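Local coordinates for protein tryptophane-5-halogenase (Microbispora sp. ATCC PTA-5024, PDB 5UAO) that catalyses, as a flavin-dependent halogenase, the 5-chlorination of a tryptophan in the peptide precursor of the lanthipeptide NAI-107, at residues A[119-124]-A[143-148]; A[256-261]-A[297-302]; A[438-443]-A[477-482]. All blocks are in the same frame, centred on the assembly; numbering follows the deposited sequence.

Contact 1: residues A[119-124]-A[143-148]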
loop_
_atom_site.group_PDB
_atom_site.type_symbol
_atom_site.label_atom_id
_atom_site.label_comp_id
_atom_site.label_asym_id
_atom_site.label_seq_id
_atom_site.Cartn_x
_atom_site.Cartn_y
_atom_site.Cartn_z
ATOM N N PRO A 119 1.261 -11.732 20.158
ATOM C CA PRO A 119 2.670 -11.895 19.924
ATOM C C PRO A 119 3.175 -11.183 18.658
ATOM O O PRO A 119 2.402 -10.814 17.797
ATOM C CB PRO A 119 2.792 -13.418 19.802
ATOM C CG PRO A 119 1.590 -13.758 19.006
ATOM C CD PRO A 119 0.494 -12.829 19.511
ATOM N N PHE A 120 4.491 -11.049 18.513
ATOM C CA PHE A 120 5.083 -10.415 17.331
ATOM C C PHE A 120 5.371 -11.400 16.158
ATOM O O PHE A 120 5.753 -10.947 15.078
ATOM C CB PHE A 120 6.438 -9.808 17.698
ATOM C CG PHE A 120 6.368 -8.515 18.470
ATOM C CD1 PHE A 120 5.728 -7.378 17.923
ATOM C CD2 PHE A 120 7.017 -8.396 19.695
ATOM C CE1 PHE A 120 5.670 -6.179 18.656
ATOM C CE2 PHE A 120 7.031 -7.187 20.395
ATOM C CZ PHE A 120 6.348 -6.080 19.894
ATOM N N ASP A 121 5.249 -12.709 16.381
ATOM C CA ASP A 121 5.859 -13.730 15.473
ATOM C C ASP A 121 4.961 -14.453 14.471
ATOM O O ASP A 121 5.300 -15.554 13.952
ATOM C CB ASP A 121 6.491 -14.817 16.292
ATOM C CG ASP A 121 5.464 -15.664 17.019
ATOM O OD1 ASP A 121 4.318 -15.198 17.246
ATOM O OD2 ASP A 121 5.832 -16.796 17.383
ATOM N N TRP A 122 3.815 -13.882 14.206
ATOM C CA TRP A 122 3.093 -14.275 13.017
ATOM C C TRP A 122 3.996 -14.539 11.825
ATOM O O TRP A 122 4.869 -13.718 11.522
ATOM C CB TRP A 122 2.232 -13.129 12.646
ATOM C CG TRP A 122 0.963 -13.406 13.009
ATOM C CD1 TRP A 122 0.381 -13.214 14.221
ATOM C CD2 TRP A 122 0.008 -14.016 12.159
ATOM N NE1 TRP A 122 -0.927 -13.635 14.160
ATOM C CE2 TRP A 122 -1.182 -14.124 12.896
ATOM C CE3 TRP A 122 0.037 -14.447 10.824
ATOM C CZ2 TRP A 122 -2.354 -14.667 12.345
ATOM C CZ3 TRP A 122 -1.105 -14.972 10.273
ATOM C CH2 TRP A 122 -2.298 -15.085 11.036
ATOM N N GLY A 123 3.800 -15.659 11.139
ATOM C CA GLY A 123 4.776 -16.021 10.113
ATOM C C GLY A 123 5.645 -17.174 10.558
ATOM O O GLY A 123 5.145 -18.335 10.615
ATOM N N THR A 124 6.915 -16.905 10.895
ATOM C CA THR A 124 7.821 -18.031 11.301
ATOM C C THR A 124 7.323 -18.819 12.518
ATOM O O THR A 124 7.507 -20.054 12.587
ATOM C CB THR A 124 9.292 -17.596 11.552
ATOM O OG1 THR A 124 9.762 -16.828 10.436
ATOM C CG2 THR A 124 10.216 -18.819 11.776
ATOM N N THR A 143 0.419 -19.038 17.909
ATOM C CA THR A 143 1.810 -18.999 17.499
ATOM C C THR A 143 2.682 -19.546 18.643
ATOM O O THR A 143 2.224 -19.721 19.772
ATOM C CB THR A 143 2.294 -17.553 17.135
ATOM O OG1 THR A 143 2.569 -16.799 18.316
ATOM C CG2 THR A 143 1.311 -16.752 16.233
ATOM N N LEU A 144 3.961 -19.788 18.334
ATOM C CA LEU A 144 4.946 -20.218 19.326
ATOM C C LEU A 144 5.172 -19.129 20.377
ATOM O O LEU A 144 5.211 -19.449 21.527
ATOM C CB LEU A 144 6.276 -20.580 18.627
ATOM C CG LEU A 144 7.502 -21.060 19.458
ATOM C CD1 LEU A 144 7.164 -22.247 20.319
ATOM C CD2 LEU A 144 8.732 -21.392 18.598
ATOM N N GLN A 145 5.291 -17.843 19.975
ATOM C CA GLN A 145 5.509 -16.803 20.946
ATOM C C GLN A 145 4.309 -16.662 21.862
ATOM O O GLN A 145 4.443 -16.311 23.054
ATOM C CB GLN A 145 5.808 -15.464 20.289
ATOM C CG GLN A 145 7.251 -15.187 20.000
ATOM C CD GLN A 145 7.462 -13.774 19.457
ATOM O OE1 GLN A 145 6.525 -13.123 18.944
ATOM N NE2 GLN A 145 8.711 -13.315 19.517
ATOM N N ALA A 146 3.121 -16.947 21.335
ATOM C CA ALA A 146 1.927 -16.904 22.209
ATOM C C ALA A 146 2.052 -17.924 23.299
ATOM O O ALA A 146 1.680 -17.638 24.443
ATOM C CB ALA A 146 0.642 -17.103 21.447
ATOM N N MET A 147 2.568 -19.111 22.963
ATOM C CA MET A 147 2.840 -20.167 23.991
ATOM C C MET A 147 4.026 -19.824 24.931
ATOM O O MET A 147 3.986 -20.069 26.119
ATOM C CB MET A 147 3.061 -21.523 23.335
ATOM C CG MET A 147 1.866 -22.071 22.580
ATOM S SD MET A 147 2.312 -23.520 21.612
ATOM C CE MET A 147 0.756 -23.910 20.841
ATOM N N LEU A 148 5.081 -19.223 24.408
ATOM C CA LEU A 148 6.153 -18.730 25.286
ATOM C C LEU A 148 5.634 -17.703 26.297
ATOM O O LEU A 148 5.862 -17.798 27.520
ATOM C CB LEU A 148 7.284 -18.187 24.420
ATOM C CG LEU A 148 8.088 -19.282 23.694
ATOM C CD1 LEU A 148 8.700 -18.765 22.409
ATOM C CD2 LEU A 148 9.199 -19.717 24.664
#
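D121 reaches from the loop after strand 116-119 to the start of helix 144-151 and holds its N-cap residue, T143, and the first-turn residue Q145. Its CB lies against the amide of Q145, 3.1 Å from OE1. One atom further on, CG packs on the Q145 CB at 3.3 Å, and there the carboxylate forks. OD1 turns to the hydroxyl of T143: T143 OG1 donates to D121 OD1 over 2.6 Å, meeting the lone pair on the side of the other oxygen. OD2 accepts from the backbone, Q145 N, at 2.8 Å, and this donor comes from above the carboxylate plane, 36° out of it. A chi1 of 69° brings the whole carboxylate to the start of the helix.

While T143 OG1 gives a proton to D121, the same oxygen accepts from A146 N at 3.1 Å, so one hydroxyl serves both the loop and the helix; threonine suits a place that needs a donor and an acceptor in one atom. An aspartate beside the amino end of a helix is probably stabilised as the anion by the helix dipole. Q145 runs back alongside D121 in the opposite sense, its amide plane 30° from the carboxylate. Its OE1 takes a weak bond from F120 N at 2.9 Å, while NE2 is held by P171 O. P119 adds apolar packing: its CB lies 3.7 Å from Q145 CB, and its CG faces the methyl of A146.

Beyond the contact, L144 and M147 pack on helix 485-501, while the loop continues an outermost strand of the seven-stranded sheet through P119 and F120 bonds by its backbone to L103. The helix start thus lies between helix 485-501 and the loop that follows strand 116-119.

Contact 2: residues A[256-261]-A[297-302]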
loop_
_atom_site.group_PDB
_atom_site.type_symbol
_atom_site.label_atom_id
_atom_site.label_comp_id
_atom_site.label_asym_id
_atom_site.label_seq_id
_atom_site.Cartn_x
_atom_site.Cartn_y
_atom_site.Cartn_z
ATOM N N THR A 256 -8.615 8.916 26.683
ATOM C CA THR A 256 -7.740 9.086 27.848
ATOM C C THR A 256 -6.787 10.271 27.683
ATOM O O THR A 256 -6.434 10.590 26.573
ATOM C CB THR A 256 -6.918 7.816 28.093
ATOM O OG1 THR A 256 -6.179 7.486 26.929
ATOM C CG2 THR A 256 -7.842 6.662 28.433
ATOM N N ASP A 257 -6.328 10.873 28.773
ATOM C CA ASP A 257 -5.485 12.041 28.682
ATOM C C ASP A 257 -4.478 12.203 29.792
ATOM O O ASP A 257 -3.842 13.269 29.892
ATOM C CB ASP A 257 -6.379 13.302 28.681
ATOM C CG ASP A 257 -7.305 13.369 29.887
ATOM O OD1 ASP A 257 -7.422 12.418 30.707
ATOM O OD2 ASP A 257 -7.913 14.420 30.055
ATOM N N ALA A 258 -4.348 11.197 30.663
ATOM C CA ALA A 258 -3.456 11.271 31.806
ATOM C C ALA A 258 -2.974 9.893 32.164
ATOM O O ALA A 258 -3.642 8.910 31.853
ATOM C CB ALA A 258 -4.166 11.929 33.017
ATOM N N ALA A 259 -1.801 9.848 32.810
ATOM C CA ALA A 259 -1.282 8.638 33.401
ATOM C C ALA A 259 -0.616 8.896 34.746
ATOM O O ALA A 259 0.173 9.846 34.932
ATOM C CB ALA A 259 -0.268 8.007 32.465
ATOM N N VAL A 260 -0.858 7.992 35.666
ATOM C CA VAL A 260 -0.160 7.968 36.934
ATOM C C VAL A 260 0.858 6.815 36.836
ATOM O O VAL A 260 0.498 5.647 36.676
ATOM C CB VAL A 260 -1.101 7.656 38.118
ATOM C CG1 VAL A 260 -0.289 7.568 39.395
ATOM C CG2 VAL A 260 -2.105 8.765 38.318
ATOM N N THR A 261 2.109 7.133 37.050
ATOM C CA THR A 261 3.129 6.118 36.983
ATOM C C THR A 261 3.682 5.680 38.343
ATOM O O THR A 261 3.642 6.438 39.361
ATOM C CB THR A 261 4.318 6.605 36.100
ATOM O OG1 THR A 261 4.952 7.766 36.678
ATOM C CG2 THR A 261 3.824 6.898 34.710
ATOM N N TYR A 297 -1.035 3.806 34.914
ATOM C CA TYR A 297 -2.485 3.826 34.735
ATOM C C TYR A 297 -2.859 5.032 33.888
ATOM O O TYR A 297 -2.792 6.189 34.303
ATOM C CB TYR A 297 -3.153 3.889 36.096
ATOM C CG TYR A 297 -4.628 3.908 36.128
ATOM C CD1 TYR A 297 -5.403 3.709 34.984
ATOM C CD2 TYR A 297 -5.295 4.001 37.363
ATOM C CE1 TYR A 297 -6.785 3.704 35.059
ATOM C CE2 TYR A 297 -6.661 3.960 37.425
ATOM C CZ TYR A 297 -7.392 3.769 36.294
ATOM O OH TYR A 297 -8.771 3.734 36.374
ATOM N N VAL A 298 -3.157 4.700 32.650
ATOM C CA VAL A 298 -3.657 5.621 31.658
ATOM C C VAL A 298 -5.173 5.737 31.846
ATOM O O VAL A 298 -5.908 4.751 31.771
ATOM C CB VAL A 298 -3.337 5.054 30.220
ATOM C CG1 VAL A 298 -4.055 5.839 29.125
ATOM C CG2 VAL A 298 -1.832 5.105 29.938
ATOM N N PHE A 299 -5.636 6.932 32.044
ATOM C CA PHE A 299 -7.074 7.146 32.397
ATOM C C PHE A 299 -7.638 8.386 31.705
ATOM O O PHE A 299 -6.868 9.256 31.277
ATOM C CB PHE A 299 -7.267 7.259 33.948
ATOM C CG PHE A 299 -6.530 8.373 34.615
ATOM C CD1 PHE A 299 -5.190 8.231 34.973
ATOM C CD2 PHE A 299 -7.164 9.527 34.993
ATOM C CE1 PHE A 299 -4.529 9.258 35.634
ATOM C CE2 PHE A 299 -6.502 10.580 35.607
ATOM C CZ PHE A 299 -5.178 10.445 35.953
ATOM N N SER A 300 -8.983 8.479 31.660
ATOM C CA SER A 300 -9.705 9.728 31.344
ATOM C C SER A 300 -9.904 10.570 32.566
ATOM O O SER A 300 -10.635 10.169 33.514
ATOM C CB SER A 300 -11.097 9.425 30.821
ATOM O OG SER A 300 -11.792 10.684 30.796
ATOM N N SER A 301 -9.286 11.744 32.590
ATOM C CA SER A 301 -9.411 12.631 33.749
ATOM C C SER A 301 -10.897 13.116 33.909
ATOM O O SER A 301 -11.339 13.473 35.002
ATOM C CB SER A 301 -8.442 13.810 33.661
ATOM O OG SER A 301 -8.816 14.626 32.587
ATOM N N ALA A 302 -11.674 13.024 32.835
ATOM C CA ALA A 302 -13.097 13.351 32.932
ATOM C C ALA A 302 -13.830 12.310 33.769
ATOM O O ALA A 302 -14.895 12.598 34.349
ATOM C CB ALA A 302 -13.686 13.454 31.535
#
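The ring of F299 lies over A258, its neighbour on the adjoining strand, and presents a face to the alanine methyl. A258 CB stands 3.8 Å from the ring centroid and 25° off its normal, a CH-pi contact displaced toward the rim. A chi1 of 60° tucks the ring back over its own backbone, toward strand 258-264. Alanine leaves room for the ring, while V260 meets it obliquely through CG2, 3.7 Å from F299 CE1. On the other side of the sheet, V298 sends CG1 across T256 at about a right angle, 3.6 Å from T256 CB, and its CG2 toward the A259 methyl.

The strands run antiparallel, with A258 and V260 in hydrogen-bonded pairs with F299 and Y297. At D257 and A258 the pairing widens into a classic beta bulge: both amides point to F299 O, D257 N at 3.0 Å and A258 N at 3.2 Å. Just beyond, the D257 carboxylate spans to S301. D257 OD1 accepts from S301 N at 2.7 Å through its syn lone pair, and OD2 takes the S301 hydroxyl on its syn side. A serine supplies both donors from one residue.

The chemistry thus changes along the pair. Apolar groups on the F299 side pack with helix 306-316, A259 on the opposite face touches FAD, and its small methyl probably leaves room for the cofactor. At the strand end, two bonds to one carboxylate probably favour its anionic form and fix its rotation.

Contact 3: residues A[438-443]-A[477-482]; sequences GAPLTG and RLLPPR
A single backbone bridge joins two loops at the periphery of the fold. Loop 438-443 leads from helix 429-437 toward helix 446-453; loop 477-482 comes shortly before helix 485-501. A439 and L478 form the bridge. A439 N donates to R477 O at 2.8 Å, and A439 O accepts from L479 N at the same length, both bonds nearly straight. One alanine therefore uses both its backbone polar groups on the other loop.

Beside this bridge L479 fills the angle of the first loop. With CG anti to the carbonyl carbon (chi1 -63°), its isobutyl group straddles the turn. CG rests over A439 O, at 3.4 Å, and the two methyls part: CD2 goes to G438, 4.0 Å from its CA, and CD1 to the far side, 3.5 Å from both P440 O and G443 C. Branched leucine suits this place because it can touch both ends of the turn at once, and the two glycines let it lie close against the backbone. G438 also leaves helix 429-437 with a positive phi. P440 follows a cis peptide bond, which bends the chain toward the short 3-10 segment, where G443 N bonds back to P440 O. L478 turns CD1 to A439 O and, more loosely, to P440 CD.

R482 brings NH1 to within 3.0 Å of G443 O, which lies at the edge of the guanidinium near its plane. At the opposite end R477 uses its carbonyl here, while its guanidinium forms a salt bridge with D379 of the second subunit.

Charge in this contact is confined to the two arginines, and the rest is backbone pairing supplemented by leucine packing, chiefly of L479. Two main-chain bonds probably help set the course of the loops, and 477-482 also reaches the second subunit through R477.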
loop_
_atom_site.group_PDB
_atom_site.type_symbol
_atom_site.label_atom_id
_atom_site.label_comp_id
_atom_site.label_asym_id
_atom_site.label_seq_id
_atom_site.Cartn_x
_atom_site.Cartn_y
_atom_site.Cartn_z
ATOM N N GLY A 438 -16.603 -13.122 7.844
ATOM C CA GLY A 438 -15.697 -14.289 7.819
ATOM C C GLY A 438 -14.347 -14.009 8.423
ATOM O O GLY A 438 -13.441 -13.464 7.760
ATOM N N ALA A 439 -14.208 -14.410 9.677
ATOM C CA ALA A 439 -12.988 -14.160 10.475
ATOM C C ALA A 439 -12.142 -15.446 10.628
ATOM O O ALA A 439 -12.679 -16.546 10.646
ATOM C CB ALA A 439 -13.396 -13.634 11.847
ATOM N N PRO A 440 -10.836 -15.325 10.714
ATOM C CA PRO A 440 -10.006 -14.135 10.718
ATOM C C PRO A 440 -9.767 -13.651 9.290
ATOM O O PRO A 440 -9.737 -14.462 8.344
ATOM C CB PRO A 440 -8.682 -14.649 11.262
ATOM C CG PRO A 440 -8.618 -16.066 10.840
ATOM C CD PRO A 440 -10.024 -16.550 10.772
ATOM N N LEU A 441 -9.526 -12.361 9.152
ATOM C CA LEU A 441 -9.243 -11.789 7.865
ATOM C C LEU A 441 -8.013 -12.363 7.295
ATOM O O LEU A 441 -7.887 -12.508 6.066
ATOM C CB LEU A 441 -9.074 -10.265 7.996
ATOM C CG LEU A 441 -10.334 -9.468 8.335
ATOM C CD1 LEU A 441 -9.941 -8.082 8.873
ATOM C CD2 LEU A 441 -11.218 -9.382 7.119
ATOM N N THR A 442 -7.055 -12.694 8.143
ATOM C CA THR A 442 -5.829 -13.361 7.671
ATOM C C THR A 442 -6.104 -14.782 7.088
ATOM O O THR A 442 -5.228 -15.304 6.432
ATOM C CB THR A 442 -4.760 -13.512 8.781
ATOM O OG1 THR A 442 -5.342 -14.014 10.011
ATOM C CG2 THR A 442 -4.121 -12.154 9.020
ATOM N N GLY A 443 -7.299 -15.350 7.305
ATOM C CA GLY A 443 -7.693 -16.622 6.688
ATOM C C GLY A 443 -8.461 -16.472 5.385
ATOM O O GLY A 443 -8.747 -17.462 4.716
ATOM N N ARG A 477 -18.592 -14.841 11.758
ATOM C CA ARG A 477 -18.600 -16.178 11.218
ATOM C C ARG A 477 -17.170 -16.617 11.153
ATOM O O ARG A 477 -16.360 -16.010 10.455
ATOM C CB ARG A 477 -19.196 -16.251 9.821
ATOM C CG ARG A 477 -20.680 -15.940 9.755
ATOM C CD ARG A 477 -21.438 -17.065 9.049
ATOM N NE ARG A 477 -22.571 -16.576 8.262
ATOM C CZ ARG A 477 -22.590 -16.443 6.932
ATOM N NH1 ARG A 477 -21.534 -16.754 6.183
ATOM N NH2 ARG A 477 -23.688 -15.992 6.332
ATOM N N LEU A 478 -16.855 -17.683 11.896
ATOM C CA LEU A 478 -15.510 -18.221 11.916
ATOM C C LEU A 478 -15.308 -19.045 10.676
ATOM O O LEU A 478 -16.128 -19.907 10.331
ATOM C CB LEU A 478 -15.258 -19.061 13.187
ATOM C CG LEU A 478 -13.794 -19.425 13.414
ATOM C CD1 LEU A 478 -12.953 -18.176 13.652
ATOM C CD2 LEU A 478 -13.630 -20.400 14.578
ATOM N N LEU A 479 -14.215 -18.804 9.990
ATOM C CA LEU A 479 -13.933 -19.569 8.825
ATOM C C LEU A 479 -13.624 -21.039 9.200
ATOM O O LEU A 479 -12.966 -21.344 10.230
ATOM C CB LEU A 479 -12.771 -18.995 8.011
ATOM C CG LEU A 479 -12.915 -17.569 7.369
ATOM C CD1 LEU A 479 -11.542 -17.096 6.890
ATOM C CD2 LEU A 479 -13.941 -17.515 6.242
ATOM N N PRO A 480 -14.033 -21.950 8.314
ATOM C CA PRO A 480 -13.535 -23.309 8.372
ATOM C C PRO A 480 -11.998 -23.389 8.276
ATOM O O PRO A 480 -11.378 -22.502 7.711
ATOM C CB PRO A 480 -14.180 -23.947 7.131
ATOM C CG PRO A 480 -14.404 -22.809 6.208
ATOM C CD PRO A 480 -14.859 -21.723 7.118
ATOM N N PRO A 481 -11.381 -24.432 8.869
ATOM C CA PRO A 481 -9.940 -24.627 8.779
ATOM C C PRO A 481 -9.582 -25.180 7.415
ATOM O O PRO A 481 -10.419 -25.794 6.759
ATOM C CB PRO A 481 -9.660 -25.687 9.868
ATOM C CG PRO A 481 -10.910 -26.485 9.914
ATOM C CD PRO A 481 -12.029 -25.517 9.641
ATOM N N ARG A 482 -8.345 -24.982 7.006
ATOM C CA ARG A 482 -7.904 -25.356 5.670
ATOM C C ARG A 482 -7.061 -26.641 5.680
ATOM O O ARG A 482 -6.447 -27.043 4.694
ATOM C CB ARG A 482 -7.138 -24.169 5.127
ATOM C CG ARG A 482 -8.044 -22.928 5.056
ATOM C CD ARG A 482 -8.501 -22.602 3.637
ATOM N NE ARG A 482 -7.370 -22.065 2.887
ATOM C CZ ARG A 482 -6.874 -20.835 3.035
ATOM N NH1 ARG A 482 -7.419 -19.967 3.888
ATOM N NH2 ARG A 482 -5.824 -20.467 2.313
#

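How the contacts relate
Contacts 1 and 2 are buried, whereas contact 3 is only partly so, with exposed residues in its second loop. Contact 2 lies within the seven-stranded sheet; contact 1 lies at and beyond the end of one of its outermost strands, 116-119. Their centres stand 31 Å apart, and only contact 2 touches the flavin. Contacts 1 and 3 adjoin, W122 CH2 packing 3.4 Å from T442 OG1, although W122 is poorly ordered. L144 and M147 of contact 1 pack on helix 485-501, while loop 477-482 of contact 3 leads toward it. An aspartate gripping backbone and hydroxyl donors recurs in contacts 1 and 2; contact 3 relies instead on main-chain pairing and leucine packing.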